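Long-range contacts in SCO1/SenC family lipoprotein (Bacillus anthracis, PDB 4HDE), which probably binds copper and helps assemble the copper centre of cytochrome c oxidase, as its Sco relatives do, using a thioredoxin-like fold: residues F71-V76 / S98-L103; L8-E13 / N118-V123; F137-Q142 / R163-L168; M40-Q45 / D79-E84. All blocks are in the same frame, centred on the assembly; numbering follows the deposited sequence.

Contact 1 of 4, residues F71-V76 / S98-L103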
# COMPACT_ATOMS: atom_id res chain seq x y z
N PHE A 71 -6.65 -1.23 -2.45
CA PHE A 71 -5.61 -0.53 -1.73
C PHE A 71 -5.02 -1.45 -0.69
O PHE A 71 -5.74 -2.19 -0.03
CB PHE A 71 -6.18 0.74 -1.09
CG PHE A 71 -6.65 1.74 -2.11
CD1 PHE A 71 -5.76 2.64 -2.65
CD2 PHE A 71 -7.96 1.73 -2.57
CE1 PHE A 71 -6.18 3.55 -3.62
CE2 PHE A 71 -8.38 2.62 -3.53
CZ PHE A 71 -7.49 3.52 -4.06
N VAL A 72 -3.69 -1.40 -0.58
CA VAL A 72 -2.97 -2.25 0.36
C VAL A 72 -1.91 -1.43 1.05
O VAL A 72 -1.10 -0.77 0.40
CB VAL A 72 -2.31 -3.45 -0.36
CG1 VAL A 72 -1.47 -4.29 0.61
CG2 VAL A 72 -3.36 -4.31 -1.05
N SER A 73 -1.92 -1.47 2.38
CA SER A 73 -0.88 -0.83 3.18
C SER A 73 -0.14 -1.90 3.97
O SER A 73 -0.75 -2.61 4.77
CB SER A 73 -1.49 0.17 4.17
OG SER A 73 -2.21 1.20 3.48
N PHE A 74 1.17 -2.00 3.77
CA PHE A 74 1.98 -2.97 4.51
C PHE A 74 2.55 -2.31 5.75
O PHE A 74 3.19 -1.26 5.63
CB PHE A 74 3.16 -3.47 3.68
CG PHE A 74 2.78 -4.17 2.40
CD1 PHE A 74 2.45 -5.52 2.40
CD2 PHE A 74 2.80 -3.49 1.19
CE1 PHE A 74 2.12 -6.17 1.23
CE2 PHE A 74 2.45 -4.14 0.00
CZ PHE A 74 2.12 -5.49 0.03
N SER A 75 2.38 -2.91 6.92
CA SER A 75 3.04 -2.39 8.11
C SER A 75 4.54 -2.70 8.10
O SER A 75 4.96 -3.84 7.86
CB SER A 75 2.44 -2.95 9.40
OG SER A 75 3.21 -2.53 10.52
N VAL A 76 5.34 -1.67 8.36
CA VAL A 76 6.78 -1.86 8.53
C VAL A 76 7.18 -1.92 10.00
O VAL A 76 8.36 -1.88 10.32
CB VAL A 76 7.59 -0.78 7.80
CG1 VAL A 76 7.31 -0.84 6.30
CG2 VAL A 76 7.27 0.61 8.35
N SER A 98 -13.84 -1.91 2.31
CA SER A 98 -14.21 -3.02 1.44
C SER A 98 -13.10 -3.34 0.44
O SER A 98 -12.91 -4.49 0.05
CB SER A 98 -15.52 -2.74 0.70
OG SER A 98 -15.35 -1.66 -0.20
N ASN A 99 -12.35 -2.32 0.04
CA ASN A 99 -11.24 -2.50 -0.90
C ASN A 99 -9.92 -1.97 -0.35
O ASN A 99 -9.06 -1.54 -1.11
CB ASN A 99 -11.55 -1.83 -2.25
CG ASN A 99 -11.62 -0.31 -2.15
OD1 ASN A 99 -11.91 0.23 -1.08
ND2 ASN A 99 -11.36 0.37 -3.25
N TRP A 100 -9.76 -1.98 0.97
CA TRP A 100 -8.50 -1.51 1.56
C TRP A 100 -8.10 -2.46 2.67
O TRP A 100 -8.80 -2.60 3.68
CB TRP A 100 -8.67 -0.09 2.13
CG TRP A 100 -7.38 0.65 2.45
CD1 TRP A 100 -6.12 0.13 2.62
CD2 TRP A 100 -7.26 2.06 2.62
NE1 TRP A 100 -5.23 1.15 2.90
CE2 TRP A 100 -5.91 2.34 2.90
CE3 TRP A 100 -8.18 3.12 2.56
CZ2 TRP A 100 -5.46 3.63 3.13
CZ3 TRP A 100 -7.72 4.40 2.78
CH2 TRP A 100 -6.37 4.65 3.06
N ASN A 101 -6.98 -3.14 2.46
CA ASN A 101 -6.44 -4.08 3.44
C ASN A 101 -5.10 -3.60 3.95
O ASN A 101 -4.23 -3.23 3.17
CB ASN A 101 -6.33 -5.47 2.83
CG ASN A 101 -7.66 -6.12 2.66
OD1 ASN A 101 -8.17 -6.77 3.58
ND2 ASN A 101 -8.28 -5.93 1.50
N LEU A 102 -4.96 -3.57 5.28
CA LEU A 102 -3.70 -3.20 5.92
C LEU A 102 -3.13 -4.50 6.47
O LEU A 102 -3.85 -5.26 7.12
CB LEU A 102 -3.93 -2.17 7.03
CG LEU A 102 -4.48 -0.83 6.55
CD1 LEU A 102 -6.00 -0.83 6.45
CD2 LEU A 102 -4.02 0.26 7.48
N LEU A 103 -1.86 -4.76 6.19
CA LEU A 103 -1.28 -6.08 6.38
C LEU A 103 -0.16 -6.11 7.42
O LEU A 103 0.57 -5.13 7.62
CB LEU A 103 -0.76 -6.63 5.04
CG LEU A 103 -1.78 -6.67 3.90
CD1 LEU A 103 -1.16 -7.28 2.64
CD2 LEU A 103 -3.03 -7.43 4.30
O HOH W 1 -7.20 -4.52 -0.76

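Contact 2 of 4, residues L8-E13 / N118-V123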
# COMPACT_ATOMS: atom_id res chain seq x y z
N LEU A 8 7.24 0.37 -15.02
CA LEU A 8 8.37 -0.18 -14.27
C LEU A 8 8.59 -1.67 -14.55
O LEU A 8 9.73 -2.13 -14.59
CB LEU A 8 8.16 0.03 -12.77
CG LEU A 8 8.11 1.49 -12.29
CD1 LEU A 8 7.64 1.55 -10.85
CD2 LEU A 8 9.47 2.16 -12.45
N ASN A 9 7.51 -2.42 -14.73
CA ASN A 9 7.58 -3.86 -14.93
C ASN A 9 8.34 -4.60 -13.83
O ASN A 9 9.13 -5.49 -14.13
CB ASN A 9 8.24 -4.20 -16.28
CG ASN A 9 7.53 -3.58 -17.47
OD1 ASN A 9 8.16 -2.96 -18.33
ND2 ASN A 9 6.21 -3.76 -17.53
N TRP A 10 8.13 -4.24 -12.58
CA TRP A 10 8.81 -4.95 -11.49
C TRP A 10 8.08 -6.23 -11.10
O TRP A 10 6.86 -6.22 -10.90
CB TRP A 10 8.90 -4.09 -10.24
CG TRP A 10 9.75 -2.86 -10.32
CD1 TRP A 10 10.62 -2.49 -11.31
CD2 TRP A 10 9.79 -1.82 -9.35
NE1 TRP A 10 11.20 -1.29 -11.00
CE2 TRP A 10 10.70 -0.85 -9.80
CE3 TRP A 10 9.13 -1.61 -8.13
CZ2 TRP A 10 10.99 0.31 -9.07
CZ3 TRP A 10 9.42 -0.46 -7.41
CH2 TRP A 10 10.33 0.48 -7.89
N ASP A 11 8.83 -7.32 -10.99
CA ASP A 11 8.29 -8.57 -10.49
C ASP A 11 7.93 -8.47 -9.01
O ASP A 11 8.64 -7.84 -8.23
CB ASP A 11 9.32 -9.70 -10.66
CG ASP A 11 9.59 -10.05 -12.12
OD1 ASP A 11 8.68 -9.92 -12.96
OD2 ASP A 11 10.72 -10.48 -12.40
N LEU A 12 6.83 -9.11 -8.63
CA LEU A 12 6.41 -9.21 -7.24
C LEU A 12 6.29 -10.65 -6.83
O LEU A 12 5.65 -11.46 -7.51
CB LEU A 12 5.05 -8.57 -7.03
CG LEU A 12 4.96 -7.06 -7.11
CD1 LEU A 12 3.55 -6.64 -6.72
CD2 LEU A 12 5.99 -6.42 -6.19
N GLU A 13 6.91 -10.99 -5.71
CA GLU A 13 6.79 -12.35 -5.19
C GLU A 13 5.37 -12.61 -4.70
O GLU A 13 4.63 -11.68 -4.37
CB GLU A 13 7.77 -12.56 -4.05
CG GLU A 13 7.33 -11.93 -2.75
CD GLU A 13 8.38 -12.02 -1.67
OE1 GLU A 13 8.12 -12.69 -0.64
OE2 GLU A 13 9.47 -11.43 -1.84
N ASN A 118 11.06 -6.37 -3.65
CA ASN A 118 9.90 -6.13 -4.51
C ASN A 118 9.65 -4.67 -4.83
O ASN A 118 9.15 -4.34 -5.90
CB ASN A 118 8.67 -6.75 -3.88
CG ASN A 118 8.79 -8.24 -3.73
OD1 ASN A 118 8.65 -8.98 -4.70
ND2 ASN A 118 9.11 -8.70 -2.52
N PHE A 119 9.99 -3.79 -3.90
CA PHE A 119 9.69 -2.38 -4.07
C PHE A 119 10.93 -1.48 -4.01
O PHE A 119 10.80 -0.26 -4.01
CB PHE A 119 8.65 -1.93 -3.05
CG PHE A 119 7.30 -2.56 -3.26
CD1 PHE A 119 6.36 -1.96 -4.09
CD2 PHE A 119 6.97 -3.76 -2.66
CE1 PHE A 119 5.13 -2.54 -4.31
CE2 PHE A 119 5.75 -4.35 -2.87
CZ PHE A 119 4.82 -3.73 -3.69
N GLN A 120 12.12 -2.09 -4.01
CA GLN A 120 13.37 -1.35 -4.02
C GLN A 120 13.39 -0.25 -2.97
O GLN A 120 13.88 0.85 -3.21
CB GLN A 120 13.63 -0.75 -5.41
CG GLN A 120 13.48 -1.77 -6.51
CD GLN A 120 14.02 -1.29 -7.83
OE1 GLN A 120 14.62 -0.23 -7.92
NE2 GLN A 120 13.81 -2.09 -8.88
N SER A 121 12.88 -0.58 -1.79
CA SER A 121 12.74 0.39 -0.71
C SER A 121 13.33 -0.16 0.59
O SER A 121 13.00 -1.27 1.01
CB SER A 121 11.26 0.72 -0.52
OG SER A 121 11.08 1.76 0.42
N LEU A 122 14.19 0.64 1.23
CA LEU A 122 14.82 0.25 2.48
C LEU A 122 13.86 0.38 3.65
O LEU A 122 13.13 1.36 3.76
CB LEU A 122 16.05 1.13 2.75
CG LEU A 122 16.75 0.90 4.09
CD1 LEU A 122 17.45 -0.44 4.11
CD2 LEU A 122 17.73 2.03 4.39
N VAL A 123 13.84 -0.63 4.51
CA VAL A 123 13.14 -0.59 5.78
C VAL A 123 14.17 -0.83 6.88
O VAL A 123 14.99 -1.73 6.78
CB VAL A 123 12.06 -1.68 5.88
CG1 VAL A 123 11.49 -1.74 7.29
CG2 VAL A 123 10.95 -1.41 4.88
O HOH W 2 10.62 -6.16 -8.00

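Contact 3 of 4, residues F137-Q142 / R163-L168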
# COMPACT_ATOMS: atom_id res chain seq x y z
N PHE A 137 3.57 5.70 -3.33
CA PHE A 137 2.46 4.82 -3.68
C PHE A 137 2.87 4.07 -4.95
O PHE A 137 3.45 4.66 -5.86
CB PHE A 137 1.19 5.62 -3.99
CG PHE A 137 0.57 6.34 -2.81
CD1 PHE A 137 0.95 6.07 -1.49
CD2 PHE A 137 -0.46 7.25 -3.03
CE1 PHE A 137 0.35 6.75 -0.43
CE2 PHE A 137 -1.07 7.92 -1.98
CZ PHE A 137 -0.67 7.67 -0.68
N TYR A 138 2.55 2.79 -5.02
CA TYR A 138 2.88 1.96 -6.17
C TYR A 138 1.62 1.41 -6.82
O TYR A 138 0.75 0.88 -6.14
CB TYR A 138 3.75 0.78 -5.74
CG TYR A 138 5.02 1.20 -5.05
CD1 TYR A 138 6.18 1.45 -5.78
CD2 TYR A 138 5.07 1.35 -3.68
CE1 TYR A 138 7.35 1.83 -5.14
CE2 TYR A 138 6.23 1.74 -3.04
CZ TYR A 138 7.36 1.98 -3.77
OH TYR A 138 8.51 2.36 -3.12
N LEU A 139 1.54 1.53 -8.14
CA LEU A 139 0.42 0.99 -8.91
C LEU A 139 0.82 -0.35 -9.50
O LEU A 139 1.80 -0.43 -10.24
CB LEU A 139 0.00 1.96 -10.01
CG LEU A 139 -1.17 1.53 -10.90
CD1 LEU A 139 -2.44 1.44 -10.09
CD2 LEU A 139 -1.33 2.51 -12.06
N ILE A 140 0.04 -1.38 -9.18
CA ILE A 140 0.32 -2.75 -9.61
C ILE A 140 -0.81 -3.21 -10.53
O ILE A 140 -1.99 -2.99 -10.23
CB ILE A 140 0.46 -3.69 -8.39
CG1 ILE A 140 1.65 -3.27 -7.53
CG2 ILE A 140 0.67 -5.12 -8.81
CD1 ILE A 140 1.28 -2.63 -6.22
N ASP A 141 -0.46 -3.82 -11.65
CA ASP A 141 -1.48 -4.21 -12.63
C ASP A 141 -2.06 -5.60 -12.38
O ASP A 141 -1.67 -6.30 -11.43
CB ASP A 141 -0.96 -4.05 -14.07
CG ASP A 141 0.05 -5.13 -14.47
OD1 ASP A 141 0.33 -6.06 -13.68
OD2 ASP A 141 0.54 -5.04 -15.61
N GLN A 142 -3.00 -6.00 -13.24
CA GLN A 142 -3.73 -7.26 -13.09
C GLN A 142 -2.82 -8.47 -13.24
O GLN A 142 -3.12 -9.56 -12.75
CB GLN A 142 -4.88 -7.33 -14.10
CG GLN A 142 -5.88 -6.18 -13.96
CD GLN A 142 -5.63 -5.05 -14.94
OE1 GLN A 142 -4.49 -4.62 -15.14
NE2 GLN A 142 -6.70 -4.56 -15.56
N ARG A 163 -5.52 8.63 -14.24
CA ARG A 163 -5.28 8.42 -15.67
C ARG A 163 -4.68 7.03 -15.91
O ARG A 163 -5.11 6.29 -16.80
CB ARG A 163 -4.33 9.51 -16.21
CG ARG A 163 -3.80 9.30 -17.63
CD ARG A 163 -2.50 10.08 -17.86
NE ARG A 163 -1.43 9.60 -16.98
CZ ARG A 163 -0.36 10.31 -16.64
NH1 ARG A 163 0.54 9.78 -15.81
NH2 ARG A 163 -0.19 11.54 -17.10
N ASP A 164 -3.67 6.69 -15.12
CA ASP A 164 -3.01 5.40 -15.27
C ASP A 164 -3.94 4.23 -14.93
O ASP A 164 -3.91 3.18 -15.60
CB ASP A 164 -1.73 5.36 -14.43
CG ASP A 164 -0.66 6.34 -14.92
OD1 ASP A 164 -0.71 6.76 -16.09
OD2 ASP A 164 0.26 6.68 -14.14
N MSE A 165 -4.76 4.39 -13.89
CA MSE A 165 -5.77 3.39 -13.58
C MSE A 165 -6.74 3.19 -14.73
O MSE A 165 -7.11 2.06 -15.05
CB MSE A 165 -6.56 3.79 -12.33
CG MSE A 165 -5.81 3.65 -11.04
SE MSE A 165 -6.78 4.54 -9.62
CE MSE A 165 -5.79 3.81 -8.13
N LYS A 166 -7.16 4.29 -15.35
CA LYS A 166 -8.07 4.20 -16.49
C LYS A 166 -7.44 3.43 -17.64
O LYS A 166 -8.10 2.64 -18.29
CB LYS A 166 -8.52 5.58 -16.95
CG LYS A 166 -9.47 6.25 -15.99
CD LYS A 166 -9.97 7.56 -16.55
CE LYS A 166 -11.00 8.19 -15.62
NZ LYS A 166 -11.51 9.48 -16.17
N ARG A 167 -6.15 3.65 -17.87
CA ARG A 167 -5.45 2.92 -18.92
C ARG A 167 -5.44 1.41 -18.62
O ARG A 167 -5.66 0.60 -19.52
CB ARG A 167 -4.02 3.43 -19.09
CG ARG A 167 -3.89 4.86 -19.62
CD ARG A 167 -4.49 5.03 -21.01
NE ARG A 167 -5.92 5.34 -20.94
CZ ARG A 167 -6.41 6.53 -20.61
NH1 ARG A 167 -5.59 7.54 -20.31
NH2 ARG A 167 -7.72 6.73 -20.59
N LEU A 168 -5.18 1.04 -17.37
CA LEU A 168 -5.14 -0.37 -17.00
C LEU A 168 -6.50 -1.04 -17.10
O LEU A 168 -6.60 -2.24 -17.33
CB LEU A 168 -4.59 -0.56 -15.58
CG LEU A 168 -3.13 -0.19 -15.37
CD1 LEU A 168 -2.75 -0.40 -13.92
CD2 LEU A 168 -2.22 -1.03 -16.27

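Contact 4 of 4, residues M40-Q45 / D79-E84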
# COMPACT_ATOMS: atom_id res chain seq x y z
N MSE A 40 3.77 1.68 5.75
CA MSE A 40 3.51 2.60 6.85
C MSE A 40 3.56 1.87 8.18
O MSE A 40 3.80 0.67 8.23
CB MSE A 40 2.14 3.24 6.68
CG MSE A 40 1.03 2.24 6.38
SE MSE A 40 -0.64 2.69 7.26
CE MSE A 40 -0.23 2.03 9.04
N PHE A 41 3.39 2.61 9.27
CA PHE A 41 3.29 1.98 10.59
C PHE A 41 2.45 2.86 11.50
O PHE A 41 2.42 4.08 11.34
CB PHE A 41 4.66 1.61 11.20
CG PHE A 41 5.54 2.78 11.55
CD1 PHE A 41 5.83 3.09 12.87
CD2 PHE A 41 6.13 3.54 10.54
CE1 PHE A 41 6.66 4.16 13.18
CE2 PHE A 41 6.97 4.60 10.85
CZ PHE A 41 7.22 4.91 12.16
N THR A 42 1.74 2.24 12.44
CA THR A 42 0.74 2.98 13.20
C THR A 42 1.31 3.93 14.25
O THR A 42 0.64 4.87 14.66
CB THR A 42 -0.33 2.07 13.86
OG1 THR A 42 0.23 1.38 14.98
CG2 THR A 42 -0.88 1.07 12.86
N ASN A 43 2.55 3.69 14.68
CA ASN A 43 3.16 4.58 15.67
C ASN A 43 3.99 5.70 15.05
O ASN A 43 4.78 6.35 15.73
CB ASN A 43 3.99 3.79 16.68
CG ASN A 43 3.12 3.07 17.70
OD1 ASN A 43 2.58 3.70 18.62
ND2 ASN A 43 2.96 1.77 17.53
N CYS A 44 3.80 5.94 13.76
CA CYS A 44 4.55 6.98 13.05
C CYS A 44 4.17 8.37 13.54
O CYS A 44 2.99 8.72 13.60
CB CYS A 44 4.34 6.87 11.54
SG CYS A 44 5.16 8.21 10.64
N GLN A 45 5.17 9.17 13.89
CA GLN A 45 4.95 10.52 14.41
C GLN A 45 5.07 11.58 13.32
O GLN A 45 4.94 12.78 13.58
CB GLN A 45 5.93 10.82 15.54
CG GLN A 45 5.74 9.92 16.75
CD GLN A 45 6.78 10.17 17.82
OE1 GLN A 45 7.88 10.66 17.55
NE2 GLN A 45 6.44 9.82 19.06
N ASP A 79 6.15 -5.78 14.78
CA ASP A 79 6.32 -6.10 16.19
C ASP A 79 5.31 -5.35 17.06
O ASP A 79 4.94 -5.83 18.14
CB ASP A 79 7.76 -5.79 16.66
CG ASP A 79 8.80 -6.66 15.98
OD1 ASP A 79 8.56 -7.88 15.85
OD2 ASP A 79 9.86 -6.13 15.59
N LEU A 80 4.88 -4.19 16.59
CA LEU A 80 3.88 -3.40 17.33
C LEU A 80 2.51 -3.41 16.66
O LEU A 80 1.48 -3.40 17.34
CB LEU A 80 4.35 -1.95 17.52
CG LEU A 80 5.42 -1.73 18.60
CD1 LEU A 80 5.64 -0.24 18.78
CD2 LEU A 80 5.01 -2.37 19.91
N ASP A 81 2.49 -3.44 15.33
CA ASP A 81 1.23 -3.38 14.59
C ASP A 81 0.62 -4.76 14.43
O ASP A 81 1.04 -5.53 13.57
CB ASP A 81 1.42 -2.76 13.21
CG ASP A 81 1.78 -1.28 13.26
OD1 ASP A 81 1.74 -0.69 14.35
OD2 ASP A 81 2.09 -0.71 12.19
N LYS A 82 -0.35 -5.08 15.27
CA LYS A 82 -1.14 -6.29 15.09
C LYS A 82 -2.44 -5.89 14.39
O LYS A 82 -2.69 -4.71 14.18
CB LYS A 82 -1.38 -6.98 16.44
CG LYS A 82 -0.14 -7.04 17.33
CD LYS A 82 1.04 -7.74 16.65
CE LYS A 82 2.26 -7.76 17.57
NZ LYS A 82 3.40 -8.46 16.93
N PRO A 83 -3.26 -6.88 14.00
CA PRO A 83 -4.49 -6.50 13.29
C PRO A 83 -5.33 -5.44 14.01
O PRO A 83 -5.81 -4.50 13.35
CB PRO A 83 -5.24 -7.83 13.17
CG PRO A 83 -4.12 -8.84 13.03
CD PRO A 83 -3.03 -8.33 13.96
N GLU A 84 -5.52 -5.55 15.32
CA GLU A 84 -6.36 -4.58 16.02
C GLU A 84 -5.79 -3.15 15.91
O GLU A 84 -6.54 -2.19 15.82
CB GLU A 84 -6.59 -4.99 17.47
CG GLU A 84 -5.34 -5.00 18.31
CD GLU A 84 -5.56 -5.61 19.69
OE1 GLU A 84 -6.70 -6.00 20.00
OE2 GLU A 84 -4.58 -5.71 20.45
O HOH W 3 3.86 1.00 14.92

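Contact 1 of 4, residues F71-V76 / S98-L103
Phe-71 to Phe-74 run beside Trp-100 to Leu-103 as neighbouring parallel strands, the two strands of a beta-alpha-beta crossover through helix 83-90 in the thioredoxin-like sheet. The pairing illustrates a regular parallel ladder: Phe-71 and Ser-73 on one strand, Asn-101 and Leu-103 on the other, each use both backbone N and O, and Ser-75 N closes the series on Leu-103 O. All five bonds are short, that from Leu-103 N to Ser-73 O being 2.8 Å.

Polar side chains add to the ladder. With its CG anti to the backbone N (chi1 -165°), Trp-100 swings its indole toward the neighbouring strand, and NE1 donates to Ser-73 OG at 3.1 Å, exactly in the ring plane and nearly straight (169°). Because Ser-73 OG also bonds Asp-38, this hydroxyl links three adjacent strands. On the other face a water donates to Phe-71 O and accepts from Asn-101 ND2, whose OD1 is held by Asn-19.

Aromatic contacts gather near Phe-71. Its CB sits 3.8 Å from the centre of the five-membered ring of Trp-100, over the face, while the two aromatic side chains meet obliquely. Asn-99 ND2, anchored on Val-69 O, lies at the edge of the phenyl ring, 3.7 Å from Phe-71 CD2; Met-55 and Gln-59 of helix 48-64 pack against both aromatics.

Farther along the Val-72 face the contact is apolar. There Leu-103 CD1 reaches Val-72 CG1 at 3.6 Å and Phe-74 CE1 at 3.7 Å.

Contact 2 of 4, residues L8-E13 / N118-V123
Trp-10 offers one indole face to Gln-120, whose side-chain amide stacks on it with the two planes only 18° apart, while Leu-8 CD1 lies over the opposite face. The Gln-120 NE2 atom stands 3.3 Å above the plane of the Trp-10 ring, toward the rim, and Gln-120 CG lies over its six-membered ring. NE2 also comes close to Trp-10 NE1, but both are donors and no bond results. Asn-118 O and Phe-119 O approach the same indole obliquely, the former 3.5 Å from Trp-10 CE3. Asn-9 and Trp-10 form a G1 beta bulge opposite Val-146, on the outermost strand of the thioredoxin-like sheet, and the indole of Trp-10 spans from that margin to the end of helix 108-119. Gln-120, the first residue to leave the helix, does so with positive phi.

Leu-12 CD2 lies 3.6 Å from Asn-118 CB and also reaches the Phe-119 ring, off-centre. Another flat group is the amide of Asn-118, a worked example of a side chain using both its ends. Its OD1 accepts from Glu-13 N at 2.8 Å, with the donor above the carbonyl plane. Its ND2 donates to Glu-13 OE2 at 2.8 Å, almost straight (172°) and in the amide plane, yet it meets the carboxylate from above. Glu-13 reaches that point with CG tucked between backbone N and carbonyl carbon (chi1 77°). Asn-118 ND2 has a further acceptor in Phe-114 O, so the amide cannot easily turn over.

Beside this pair, a water sits 2.6 Å from Asp-11 O and 3.1 Å from Asn-118 O.

Contact 3 of 4, residues F137-Q142 / R163-L168
Leu-139 and Leu-168 meet tip to tip, methyl against methyl, with Leu-139 CD2 and Leu-168 CD1 3.7 Å apart. The same CD2 of Leu-139 rests 3.7 Å from Asp-164 CB, and its other branch, CD1, touches CG of the selenomethionine Met-165 at 4.1 Å. One strand leucine is thus received by three residues on one side of the helix, spaced i, i+1 and i+4, an instructive case of how a sheet side chain fits a helix surface. A trans first torsion (chi1 180°) carries both methyls of Leu-139 toward the helix. Leu-168 also sends CD2 against Asp-141 CB, 3.9 Å away.

A single hydrogen bond accompanies this apolar layer. Gln-142, its chain kinked at the second torsion, curls back so that NE2 donates to Leu-168 O at 2.9 Å. The bond is nearly straight at nitrogen (172°) and lies in the amide plane, but the donor stands well above the carbonyl plane.

The next shell holds the polar ends. Asp-164 OD2 is hydrogen-bonded to Tyr-150 OH, while Arg-163 reaches OD1 with both NE and NH1, which converge on that oxygen from the same face; the distance from Arg-163 NE to Asp-164 OD1 is 3.1 Å. Asp-141 OD1 is bonded to Lys-145 N in the turn. Val-34 packs against both Leu-139 and Gln-142.

The axes of the segments 137-140 and 163-168 run nearly parallel, 14° apart. Strands 136-140 and 146-151 followed by helix 158-169, laid on the sheet, make the C-terminal beta-beta-alpha unit of the thioredoxin fold.

Contact 4 of 4, residues M40-Q45 / D79-E84
Phe-41 comes first to the carboxylate of Asp-81, its CA 3.4 Å from Asp-81 OD2 and its CB close by. The Phe-41 ring itself turns elsewhere: Cys-44 CB stands over one face, and a water lies at its edge, in plane.

Thr-42 supplies the main grip. Its backbone N donates to Asp-81 OD2 at 3.0 Å, arriving on the syn side and near the carboxylate plane; a second approach of the same N to OD1 is long and weak. The hydroxyl, turned so that it flanks both main-chain neighbours (chi1 74°), donates to Asp-81 OD1 at 2.6 Å from well above that plane. Both carboxylate oxygens are therefore engaged by one threonine, and OD2 also receives Ser-75 OG from the adjoining strand.

These residues open the loop between strand 35-40 and helix 48-64 of the thioredoxin-like fold, which begins with a type I turn from Phe-41 to Cys-44. It leads into the CxxxC motif of Cys-44 and Cys-48, which in Sco relatives supplies copper ligands.

Asn-43 joins through the water, which accepts from its backbone N and from its ND2 (2.9 Å) and donates to Asp-81 OD1 at 2.8 Å. The Asn-43 side chain crosses that of Leu-80 at about a right angle, with ND2 3.6 Å from Leu-80 CD1. Gln-130 pins the turn further along, bonding Asn-43 O through NE2 and Gln-45 N through OE1.

Contact 1 lies nearest the middle of the chain and is almost wholly buried; contact 3 is buried too, while contacts 2 and 4 are partly open to solvent. Contacts 1 and 3 reach the same sheet, one by strand pairing and the other by a helix laid on it through mostly apolar side chains. The more exposed pair use polar groups against loop backbone: an amide in contact 2, a carboxylate in contact 4. A backbone bond between Val-76 N and Met-40 O ties contact 1 to contact 4, and Phe-119 with Tyr-138 joins contact 2 to contact 3. Contacts 3 and 4, their centres about 27 Å apart, lie on opposite sides of the chain's centre.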